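Local structure of PduO-type ATP--cob(I)alamin adenosyltransferase (Sulfolobus tokodaii, 1WOZ) at residues Ile45-Met50 and Leu158-Arg163; Val82-Glu87 and Ile143-Arg148; Gly97-Phe102 and Glu168-Ile173. The protein probably transfers the adenosyl group of ATP to cob(I)alamin, acting as a PduO-type corrinoid adenosyltransferase. All blocks are in the same frame, centred on the assembly; numbering follows the deposited sequence.

Overall arrangement
Five helices account for most of the chain, and the three contacts tie distant helices and loops together. After helix 23-44, the turn into helix 48-69 meets the C-terminal end of helix 140-163 in contact 1, closing a loop of 107 intervening residues. Nested inside that loop, contact 2 sets helix 79-96 beside the earlier part of helix 140-163, its centre about 20 Å from that of contact 1. Contact 3 joins the loop after helix 79-96 to strand 169-173, so along the chain it crosses both others. It touches contact 1, where N161 ND2 and E168 OE2 are 3.1 Å apart in a probable hydrogen bond, but not contact 2.

Contact 1 (Ile45-Met50 and Leu158-Arg163); sequences IPWEDM and LVANKR
The indole of W47 carries the aliphatic part of R163 on one face and the ring of P46 on the other. R163 CD sits 3.6 Å from the centroid of the W47 five-membered ring, almost on the ring normal, a CH-pi contact. R163 CZ lies farther along the same face, in cation-pi range, with the guanidinium turned 83° from the indole plane. The guanidinium in turn has the M50 (selenomethionine) CE methyl over one face, while W47 CB and the D49 carboxylate lie at its edge.

That edge forms an end-on, two-nitrogen salt bridge. R163 NH1 reaches D49 OD1 at 3.0 Å and R163 NH2 reaches D49 OD2 at 2.7 Å, both nearly straight and both using syn lone pairs, with the two planes only 10° apart. D49 is turned to face R163 by its first torsion (54°), which sets CG between backbone N and carbonyl carbon. Apolar contacts complete it: W47 CZ3 meets A160 CB at 3.6 Å, and M50 CE meets V159 CG1 at 3.6 Å.

R163 NH2 also pairs with E95, so two carboxylates share one guanidinium; this probably stabilises its positive charge, and the paired bonds fix its rotation.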
loop_
_atom_site.group_PDB
_atom_site.type_symbol
_atom_site.label_atom_id
_atom_site.label_comp_id
_atom_site.label_asym_id
_atom_site.label_seq_id
_atom_site.Cartn_x
_atom_site.Cartn_y
_atom_site.Cartn_z
ATOM N N ILE A 45 7.798 -14.749 4.423
ATOM C CA ILE A 45 7.220 -16.041 4.803
ATOM C C ILE A 45 8.280 -17.138 4.677
ATOM O O ILE A 45 8.879 -17.320 3.615
ATOM C CB ILE A 45 6.008 -16.352 3.866
ATOM C CG1 ILE A 45 4.828 -15.442 4.233
ATOM C CG2 ILE A 45 5.598 -17.806 3.951
ATOM C CD1 ILE A 45 3.730 -15.460 3.140
ATOM N N PRO A 46 8.504 -17.902 5.752
ATOM C CA PRO A 46 9.511 -18.965 5.711
ATOM C C PRO A 46 9.036 -20.328 5.203
ATOM O O PRO A 46 9.846 -21.218 4.962
ATOM C CB PRO A 46 9.956 -19.047 7.167
ATOM C CG PRO A 46 8.620 -18.886 7.897
ATOM C CD PRO A 46 7.963 -17.735 7.121
ATOM N N TRP A 47 7.740 -20.505 5.025
ATOM C CA TRP A 47 7.236 -21.817 4.637
ATOM C C TRP A 47 7.272 -22.056 3.144
ATOM O O TRP A 47 6.734 -21.274 2.352
ATOM C CB TRP A 47 5.827 -21.988 5.187
ATOM C CG TRP A 47 5.763 -21.667 6.662
ATOM C CD1 TRP A 47 6.351 -22.356 7.690
ATOM C CD2 TRP A 47 5.114 -20.539 7.257
ATOM N NE1 TRP A 47 6.108 -21.722 8.887
ATOM C CE2 TRP A 47 5.353 -20.604 8.654
ATOM C CE3 TRP A 47 4.357 -19.482 6.746
ATOM C CZ2 TRP A 47 4.867 -19.648 9.542
ATOM C CZ3 TRP A 47 3.866 -18.519 7.636
ATOM C CH2 TRP A 47 4.125 -18.613 9.019
ATOM N N GLU A 48 7.880 -23.169 2.763
ATOM C CA GLU A 48 8.053 -23.466 1.345
ATOM C C GLU A 48 6.785 -23.700 0.568
ATOM O O GLU A 48 6.739 -23.381 -0.625
ATOM C CB GLU A 48 8.982 -24.673 1.160
ATOM C CG GLU A 48 10.387 -24.457 1.652
ATOM C CD GLU A 48 11.110 -23.358 0.920
ATOM O OE1 GLU A 48 10.951 -23.216 -0.324
ATOM O OE2 GLU A 48 11.855 -22.634 1.598
ATOM N N ASP A 49 5.756 -24.254 1.210
ATOM C CA ASP A 49 4.522 -24.483 0.487
ATOM C C ASP A 49 3.874 -23.188 0.067
ATOM O O ASP A 49 3.382 -23.077 -1.065
ATOM C CB ASP A 49 3.525 -25.362 1.278
ATOM C CG ASP A 49 3.214 -24.845 2.699
ATOM O OD1 ASP A 49 3.852 -23.889 3.207
ATOM O OD2 ASP A 49 2.310 -25.443 3.317
HETATM N N MSE A 50 3.872 -22.204 0.964
HETATM C CA MSE A 50 3.283 -20.914 0.631
HETATM C C MSE A 50 4.121 -20.149 -0.385
HETATM O O MSE A 50 3.577 -19.491 -1.266
HETATM C CB MSE A 50 3.108 -20.050 1.881
HETATM C CG MSE A 50 1.948 -20.479 2.737
HETATM SE SE MSE A 50 1.649 -19.183 4.167
HETATM C CE MSE A 50 0.879 -20.405 5.489
ATOM N N LEU A 158 -4.531 -17.515 7.861
ATOM C CA LEU A 158 -5.008 -18.328 8.993
ATOM C C LEU A 158 -3.953 -19.380 9.357
ATOM O O LEU A 158 -3.660 -19.607 10.543
ATOM C CB LEU A 158 -6.305 -19.072 8.630
ATOM C CG LEU A 158 -7.506 -18.231 8.193
ATOM C CD1 LEU A 158 -8.673 -19.159 7.859
ATOM C CD2 LEU A 158 -7.879 -17.233 9.307
ATOM N N VAL A 159 -3.403 -20.040 8.338
ATOM C CA VAL A 159 -2.397 -21.057 8.569
ATOM C C VAL A 159 -1.112 -20.431 9.112
ATOM O O VAL A 159 -0.454 -21.016 10.001
ATOM C CB VAL A 159 -2.114 -21.884 7.278
ATOM C CG1 VAL A 159 -0.882 -22.777 7.489
ATOM C CG2 VAL A 159 -3.347 -22.776 6.954
ATOM N N ALA A 160 -0.759 -19.241 8.613
ATOM C CA ALA A 160 0.440 -18.547 9.106
ATOM C C ALA A 160 0.347 -18.319 10.619
ATOM O O ALA A 160 1.332 -18.541 11.362
ATOM C CB ALA A 160 0.604 -17.187 8.401
ATOM N N ASN A 161 -0.799 -17.826 11.087
ATOM C CA ASN A 161 -0.952 -17.607 12.535
ATOM C C ASN A 161 -0.901 -18.919 13.301
ATOM O O ASN A 161 -0.262 -19.007 14.335
ATOM C CB ASN A 161 -2.257 -16.848 12.859
ATOM C CG ASN A 161 -2.090 -15.346 12.691
ATOM O OD1 ASN A 161 -0.969 -14.829 12.797
ATOM N ND2 ASN A 161 -3.186 -14.642 12.424
ATOM N N LYS A 162 -1.579 -19.946 12.805
ATOM C CA LYS A 162 -1.526 -21.247 13.480
ATOM C C LYS A 162 -0.083 -21.732 13.603
ATOM O O LYS A 162 0.351 -22.180 14.676
ATOM C CB LYS A 162 -2.328 -22.291 12.705
ATOM C CG LYS A 162 -2.289 -23.685 13.322
ATOM C CD LYS A 162 -3.180 -24.623 12.519
ATOM C CE LYS A 162 -3.075 -26.071 13.002
ATOM N NZ LYS A 162 -3.721 -26.235 14.329
ATOM N N ARG A 163 0.673 -21.652 12.509
ATOM C CA ARG A 163 2.064 -22.092 12.547
ATOM C C ARG A 163 2.908 -21.234 13.481
ATOM O O ARG A 163 3.970 -21.669 13.933
ATOM C CB ARG A 163 2.679 -22.087 11.138
ATOM C CG ARG A 163 2.052 -23.143 10.221
ATOM C CD ARG A 163 2.700 -23.154 8.816
ATOM N NE ARG A 163 2.018 -24.078 7.915
ATOM C CZ ARG A 163 2.308 -24.216 6.623
ATOM N NH1 ARG A 163 3.279 -23.489 6.084
ATOM N NH2 ARG A 163 1.611 -25.055 5.865
#

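Contact 2 (Val82-Glu87 and Ile143-Arg148); sequences VKWLEE and IVYLNR
L85 and Y145 meet in the closely packed part of this helix pair: the CD1 methyl of L85 stands over the centre of the Y145 ring, 3.5 Å from its centroid and nearly on the ring normal, a CH-pi contact in which the two side chains cross at about a right angle. The same methyl also touches the backbone, with L85 CD1 3.5 Å from Y145 O, and R148 CB closes in on it. Y145 presents its ring to L85 because CG is anti to the backbone N (chi1 -176°); its hydroxyl then continues to a hydrogen bond with E60 of helix 48-69. V82 extends the buried row: V82 CG2 rests 3.9 Å from V144 CG1, while V82 CG1 presses on the aliphatic part of R148, 3.5 Å from R148 CG.

The other flank is polar and partly exposed, and a single bond spans it. R148 NE donates to E86 OE2 at 2.9 Å, nearly straight (169°) and close to the guanidinium plane, but it meets the oxygen on its anti side and somewhat out of the carboxylate plane, so this is a one-point salt bridge, not a paired one. The carboxylate and guanidinium planes are nearly coplanar. R148 reaches this position by an eclipsed bend at chi2 (7°), which suggests some strain, and its guanidinium is backed by V144 CG1 over one face and by a hydrogen bond from R148 NH1 to N147 OD1.

Segments 82-87 and 143-148, their axes 9.3 Å apart at closest approach and nearly parallel, run side by side, one from helix 79-96 and one from helix 140-163, an apolar seam edged by charge. Such packing is characteristic of the helical bundle of PduO-type adenosyltransferases, which assemble as trimers; here K20 of the second subunit packs on N147.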
loop_
_atom_site.group_PDB
_atom_site.type_symbol
_atom_site.label_atom_id
_atom_site.label_comp_id
_atom_site.label_asym_id
_atom_site.label_seq_id
_atom_site.Cartn_x
_atom_site.Cartn_y
_atom_site.Cartn_z
ATOM N N VAL A 82 -8.354 -20.770 -12.121
ATOM C CA VAL A 82 -9.194 -20.553 -10.952
ATOM C C VAL A 82 -9.245 -21.822 -10.087
ATOM O O VAL A 82 -9.167 -21.755 -8.862
ATOM C CB VAL A 82 -10.619 -20.147 -11.397
ATOM C CG1 VAL A 82 -11.555 -20.056 -10.193
ATOM C CG2 VAL A 82 -10.559 -18.808 -12.133
ATOM N N LYS A 83 -9.351 -22.979 -10.743
ATOM C CA LYS A 83 -9.427 -24.265 -10.051
ATOM C C LYS A 83 -8.283 -24.465 -9.063
ATOM O O LYS A 83 -8.506 -24.774 -7.900
ATOM C CB LYS A 83 -9.395 -25.409 -11.060
ATOM C CG LYS A 83 -9.258 -26.769 -10.413
ATOM C CD LYS A 83 -10.618 -27.336 -10.034
ATOM C CE LYS A 83 -11.319 -27.932 -11.268
ATOM N NZ LYS A 83 -11.443 -26.984 -12.433
ATOM N N TRP A 84 -7.057 -24.318 -9.555
ATOM C CA TRP A 84 -5.878 -24.464 -8.725
ATOM C C TRP A 84 -5.968 -23.556 -7.470
ATOM O O TRP A 84 -5.624 -23.979 -6.378
ATOM C CB TRP A 84 -4.634 -24.110 -9.554
ATOM C CG TRP A 84 -3.434 -24.053 -8.727
ATOM C CD1 TRP A 84 -2.810 -25.109 -8.116
ATOM C CD2 TRP A 84 -2.774 -22.868 -8.263
ATOM N NE1 TRP A 84 -1.810 -24.649 -7.289
ATOM C CE2 TRP A 84 -1.768 -23.282 -7.357
ATOM C CE3 TRP A 84 -2.933 -21.503 -8.525
ATOM C CZ2 TRP A 84 -0.924 -22.369 -6.703
ATOM C CZ3 TRP A 84 -2.086 -20.592 -7.874
ATOM C CH2 TRP A 84 -1.099 -21.040 -6.971
ATOM N N LEU A 85 -6.421 -22.313 -7.632
ATOM C CA LEU A 85 -6.542 -21.404 -6.474
ATOM C C LEU A 85 -7.514 -21.985 -5.438
ATOM O O LEU A 85 -7.240 -21.994 -4.244
ATOM C CB LEU A 85 -7.050 -20.030 -6.908
ATOM C CG LEU A 85 -6.126 -19.200 -7.812
ATOM C CD1 LEU A 85 -6.856 -17.966 -8.245
ATOM C CD2 LEU A 85 -4.842 -18.849 -7.064
ATOM N N GLU A 86 -8.646 -22.477 -5.909
ATOM C CA GLU A 86 -9.645 -23.066 -5.021
ATOM C C GLU A 86 -9.154 -24.322 -4.305
ATOM O O GLU A 86 -9.434 -24.505 -3.118
ATOM C CB GLU A 86 -10.907 -23.382 -5.814
ATOM C CG GLU A 86 -11.433 -22.168 -6.543
ATOM C CD GLU A 86 -12.637 -22.475 -7.412
ATOM O OE1 GLU A 86 -12.660 -23.557 -8.038
ATOM O OE2 GLU A 86 -13.543 -21.626 -7.483
ATOM N N GLU A 87 -8.429 -25.184 -5.012
ATOM C CA GLU A 87 -7.920 -26.411 -4.403
ATOM C C GLU A 87 -6.884 -26.106 -3.336
ATOM O O GLU A 87 -6.860 -26.768 -2.289
ATOM C CB GLU A 87 -7.284 -27.332 -5.454
ATOM C CG GLU A 87 -8.189 -27.690 -6.606
ATOM C CD GLU A 87 -7.447 -28.431 -7.712
ATOM O OE1 GLU A 87 -6.291 -28.071 -8.022
ATOM O OE2 GLU A 87 -8.029 -29.371 -8.281
ATOM N N ILE A 143 -11.453 -11.482 -13.447
ATOM C CA ILE A 143 -12.071 -10.998 -12.220
ATOM C C ILE A 143 -12.307 -12.192 -11.289
ATOM O O ILE A 143 -12.093 -12.101 -10.069
ATOM C CB ILE A 143 -13.383 -10.257 -12.527
ATOM C CG1 ILE A 143 -13.069 -9.040 -13.416
ATOM C CG2 ILE A 143 -14.042 -9.808 -11.238
ATOM C CD1 ILE A 143 -14.281 -8.180 -13.810
ATOM N N VAL A 144 -12.713 -13.326 -11.859
ATOM C CA VAL A 144 -12.912 -14.517 -11.036
ATOM C C VAL A 144 -11.598 -14.950 -10.379
ATOM O O VAL A 144 -11.573 -15.305 -9.181
ATOM C CB VAL A 144 -13.456 -15.699 -11.855
ATOM C CG1 VAL A 144 -13.714 -16.896 -10.933
ATOM C CG2 VAL A 144 -14.754 -15.266 -12.560
ATOM N N TYR A 145 -10.508 -14.903 -11.145
ATOM C CA TYR A 145 -9.206 -15.293 -10.618
ATOM C C TYR A 145 -8.857 -14.398 -9.408
ATOM O O TYR A 145 -8.468 -14.899 -8.339
ATOM C CB TYR A 145 -8.118 -15.141 -11.699
ATOM C CG TYR A 145 -6.747 -15.618 -11.274
ATOM C CD1 TYR A 145 -6.314 -16.914 -11.559
ATOM C CD2 TYR A 145 -5.880 -14.775 -10.573
ATOM C CE1 TYR A 145 -5.061 -17.355 -11.162
ATOM C CE2 TYR A 145 -4.624 -15.206 -10.173
ATOM C CZ TYR A 145 -4.215 -16.487 -10.465
ATOM O OH TYR A 145 -2.974 -16.922 -10.075
ATOM N N LEU A 146 -9.016 -13.091 -9.590
ATOM C CA LEU A 146 -8.713 -12.117 -8.541
ATOM C C LEU A 146 -9.557 -12.359 -7.286
ATOM O O LEU A 146 -9.050 -12.243 -6.167
ATOM C CB LEU A 146 -8.928 -10.698 -9.074
ATOM C CG LEU A 146 -7.864 -10.227 -10.087
ATOM C CD1 LEU A 146 -8.290 -8.892 -10.651
ATOM C CD2 LEU A 146 -6.455 -10.126 -9.416
ATOM N N ASN A 147 -10.833 -12.698 -7.477
ATOM C CA ASN A 147 -11.736 -12.987 -6.356
ATOM C C ASN A 147 -11.251 -14.214 -5.581
ATOM O O ASN A 147 -11.196 -14.194 -4.340
ATOM C CB ASN A 147 -13.170 -13.176 -6.885
ATOM C CG ASN A 147 -14.186 -13.534 -5.778
ATOM O OD1 ASN A 147 -14.386 -14.704 -5.461
ATOM N ND2 ASN A 147 -14.825 -12.519 -5.204
ATOM N N ARG A 148 -10.875 -15.275 -6.291
ATOM C CA ARG A 148 -10.392 -16.503 -5.650
ATOM C C ARG A 148 -9.054 -16.275 -4.972
ATOM O O ARG A 148 -8.741 -16.917 -3.969
ATOM C CB ARG A 148 -10.170 -17.623 -6.673
ATOM C CG ARG A 148 -11.381 -18.460 -7.097
ATOM C CD ARG A 148 -12.712 -17.989 -6.588
ATOM N NE ARG A 148 -13.777 -18.754 -7.241
ATOM C CZ ARG A 148 -14.940 -18.244 -7.609
ATOM N NH1 ARG A 148 -15.204 -16.975 -7.380
ATOM N NH2 ARG A 148 -15.825 -18.993 -8.251
#

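Contact 3 (Gly97-Phe102 and Glu168-Ile173); sequences GPVKLF and EKIYDI
F102 and I173 make the main side-chain contact, and their torsions explain it. The CG1 branch of I173 lies between the backbone N and carbonyl carbon (chi1 59°), which carries CD1 over one face of the F102 ring, 3.7 Å from its centroid, as a CH-pi contact offset toward the rim. The CG2 branch of I173 reaches the ring as well, 3.4 Å from F102 CE1. I170 also uses both branches: I170 CG2 is 3.3 Å from F102 O, while I170 CD1 approaches K100 O. K100 is bent at chi4, and its aliphatic CD and CE pass D172 OD2 obliquely, but the charged ends stay 5.1 Å apart (K100 NZ to D172 OD2); D172 OD1 accepts a hydrogen bond from the backbone N of G174.

The peptide before F102 is cis, which puts the carbonyl of L101 and the N-H of F102 on the same side, toward strand 169-173. I173 N donates to L101 O at 2.9 Å, and F102 N to Y171 O at 2.8 Å; Y171 N returns a bond to F102 O.

A bound polyether comes within about 4 Å of the F102 side chain. The pairing leads into the two-stranded antiparallel sheet of 103-104 with 169-173; V99 and E168 rest on L158 of helix 140-163, and Y171 OH hydrogen-bonds to E66 of the second subunit while its ring meets that of F62 there.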
loop_
_atom_site.group_PDB
_atom_site.type_symbol
_atom_site.label_atom_id
_atom_site.label_comp_id
_atom_site.label_asym_id
_atom_site.label_seq_id
_atom_site.Cartn_x
_atom_site.Cartn_y
_atom_site.Cartn_z
ATOM N N GLY A 97 -8.255 -25.392 10.048
ATOM C CA GLY A 97 -9.492 -25.753 10.716
ATOM C C GLY A 97 -10.460 -24.581 10.576
ATOM O O GLY A 97 -10.120 -23.550 9.968
ATOM N N PRO A 98 -11.674 -24.692 11.134
ATOM C CA PRO A 98 -12.660 -23.610 11.034
ATOM C C PRO A 98 -12.298 -22.348 11.811
ATOM O O PRO A 98 -11.679 -22.404 12.873
ATOM C CB PRO A 98 -13.945 -24.255 11.568
ATOM C CG PRO A 98 -13.411 -25.212 12.635
ATOM C CD PRO A 98 -12.202 -25.834 11.911
ATOM N N VAL A 99 -12.701 -21.206 11.276
ATOM C CA VAL A 99 -12.442 -19.936 11.941
ATOM C C VAL A 99 -13.732 -19.110 11.971
ATOM O O VAL A 99 -14.510 -19.127 11.018
ATOM C CB VAL A 99 -11.321 -19.118 11.204
ATOM C CG1 VAL A 99 -11.826 -18.619 9.818
ATOM C CG2 VAL A 99 -10.886 -17.931 12.061
ATOM N N LYS A 100 -13.971 -18.428 13.089
ATOM C CA LYS A 100 -15.127 -17.551 13.229
ATOM C C LYS A 100 -14.893 -16.316 12.356
ATOM O O LYS A 100 -13.739 -15.889 12.168
ATOM C CB LYS A 100 -15.255 -17.061 14.671
ATOM C CG LYS A 100 -15.692 -18.112 15.696
ATOM C CD LYS A 100 -15.656 -17.476 17.087
ATOM C CE LYS A 100 -16.637 -18.128 18.050
ATOM N NZ LYS A 100 -16.340 -19.565 18.191
ATOM N N LEU A 101 -15.984 -15.737 11.855
ATOM C CA LEU A 101 -15.932 -14.520 11.036
ATOM C C LEU A 101 -16.562 -13.389 11.870
ATOM O O LEU A 101 -17.462 -13.650 12.683
ATOM C CB LEU A 101 -16.722 -14.752 9.737
ATOM C CG LEU A 101 -16.182 -15.940 8.920
ATOM C CD1 LEU A 101 -17.094 -16.194 7.707
ATOM C CD2 LEU A 101 -14.733 -15.630 8.465
ATOM N N PHE A 102 -16.094 -12.146 11.721
ATOM C CA PHE A 102 -15.004 -11.765 10.821
ATOM C C PHE A 102 -13.656 -11.872 11.511
ATOM O O PHE A 102 -13.556 -11.672 12.710
ATOM C CB PHE A 102 -15.137 -10.296 10.397
ATOM C CG PHE A 102 -16.298 -10.012 9.521
ATOM C CD1 PHE A 102 -17.193 -9.001 9.851
ATOM C CD2 PHE A 102 -16.488 -10.721 8.342
ATOM C CE1 PHE A 102 -18.264 -8.701 9.012
ATOM C CE2 PHE A 102 -17.559 -10.427 7.498
ATOM C CZ PHE A 102 -18.445 -9.416 7.835
ATOM N N GLU A 168 -6.391 -16.020 16.366
ATOM C CA GLU A 168 -7.071 -15.062 15.514
ATOM C C GLU A 168 -7.898 -14.122 16.390
ATOM O O GLU A 168 -8.485 -14.550 17.393
ATOM C CB GLU A 168 -8.031 -15.776 14.564
ATOM C CG GLU A 168 -7.368 -16.749 13.603
ATOM C CD GLU A 168 -6.398 -16.059 12.670
ATOM O OE1 GLU A 168 -6.582 -14.851 12.422
ATOM O OE2 GLU A 168 -5.470 -16.729 12.179
ATOM N N LYS A 169 -7.932 -12.848 16.017
ATOM C CA LYS A 169 -8.748 -11.861 16.721
ATOM C C LYS A 169 -10.034 -11.838 15.888
ATOM O O LYS A 169 -9.968 -11.792 14.677
ATOM C CB LYS A 169 -8.107 -10.475 16.669
ATOM C CG LYS A 169 -6.650 -10.436 17.101
ATOM C CD LYS A 169 -6.497 -10.535 18.597
ATOM C CE LYS A 169 -5.034 -10.261 19.006
ATOM N NZ LYS A 169 -4.908 -10.104 20.467
ATOM N N ILE A 170 -11.183 -11.863 16.547
ATOM C CA ILE A 170 -12.480 -11.909 15.876
ATOM C C ILE A 170 -13.438 -10.739 16.205
ATOM O O ILE A 170 -13.543 -10.304 17.358
ATOM C CB ILE A 170 -13.243 -13.223 16.277
ATOM C CG1 ILE A 170 -12.296 -14.444 16.241
ATOM C CG2 ILE A 170 -14.474 -13.438 15.360
ATOM C CD1 ILE A 170 -11.738 -14.812 14.873
ATOM N N TYR A 171 -14.120 -10.241 15.177
ATOM C CA TYR A 171 -15.157 -9.223 15.330
ATOM C C TYR A 171 -16.320 -10.111 14.886
ATOM O O TYR A 171 -16.674 -10.189 13.703
ATOM C CB TYR A 171 -14.991 -8.073 14.354
ATOM C CG TYR A 171 -16.080 -7.036 14.542
ATOM C CD1 TYR A 171 -15.976 -6.058 15.539
ATOM C CD2 TYR A 171 -17.233 -7.052 13.742
ATOM C CE1 TYR A 171 -16.984 -5.121 15.732
ATOM C CE2 TYR A 171 -18.258 -6.111 13.930
ATOM C CZ TYR A 171 -18.120 -5.150 14.920
ATOM O OH TYR A 171 -19.081 -4.188 15.065
ATOM N N ASP A 172 -16.880 -10.800 15.868
ATOM C CA ASP A 172 -17.909 -11.803 15.674
ATOM C C ASP A 172 -19.250 -11.440 15.060
ATOM O O ASP A 172 -20.036 -10.703 15.663
ATOM C CB ASP A 172 -18.142 -12.502 17.014
ATOM C CG ASP A 172 -18.491 -13.948 16.844
ATOM O OD1 ASP A 172 -19.325 -14.242 15.967
ATOM O OD2 ASP A 172 -17.922 -14.784 17.589
ATOM N N ILE A 173 -19.527 -11.997 13.888
ATOM C CA ILE A 173 -20.801 -11.735 13.208
ATOM C C ILE A 173 -21.706 -12.970 13.236
ATOM O O ILE A 173 -22.749 -12.992 12.596
ATOM C CB ILE A 173 -20.598 -11.299 11.736
ATOM C CG1 ILE A 173 -19.839 -12.385 10.964
ATOM C CG2 ILE A 173 -19.886 -9.980 11.699
ATOM C CD1 ILE A 173 -19.917 -12.252 9.478
#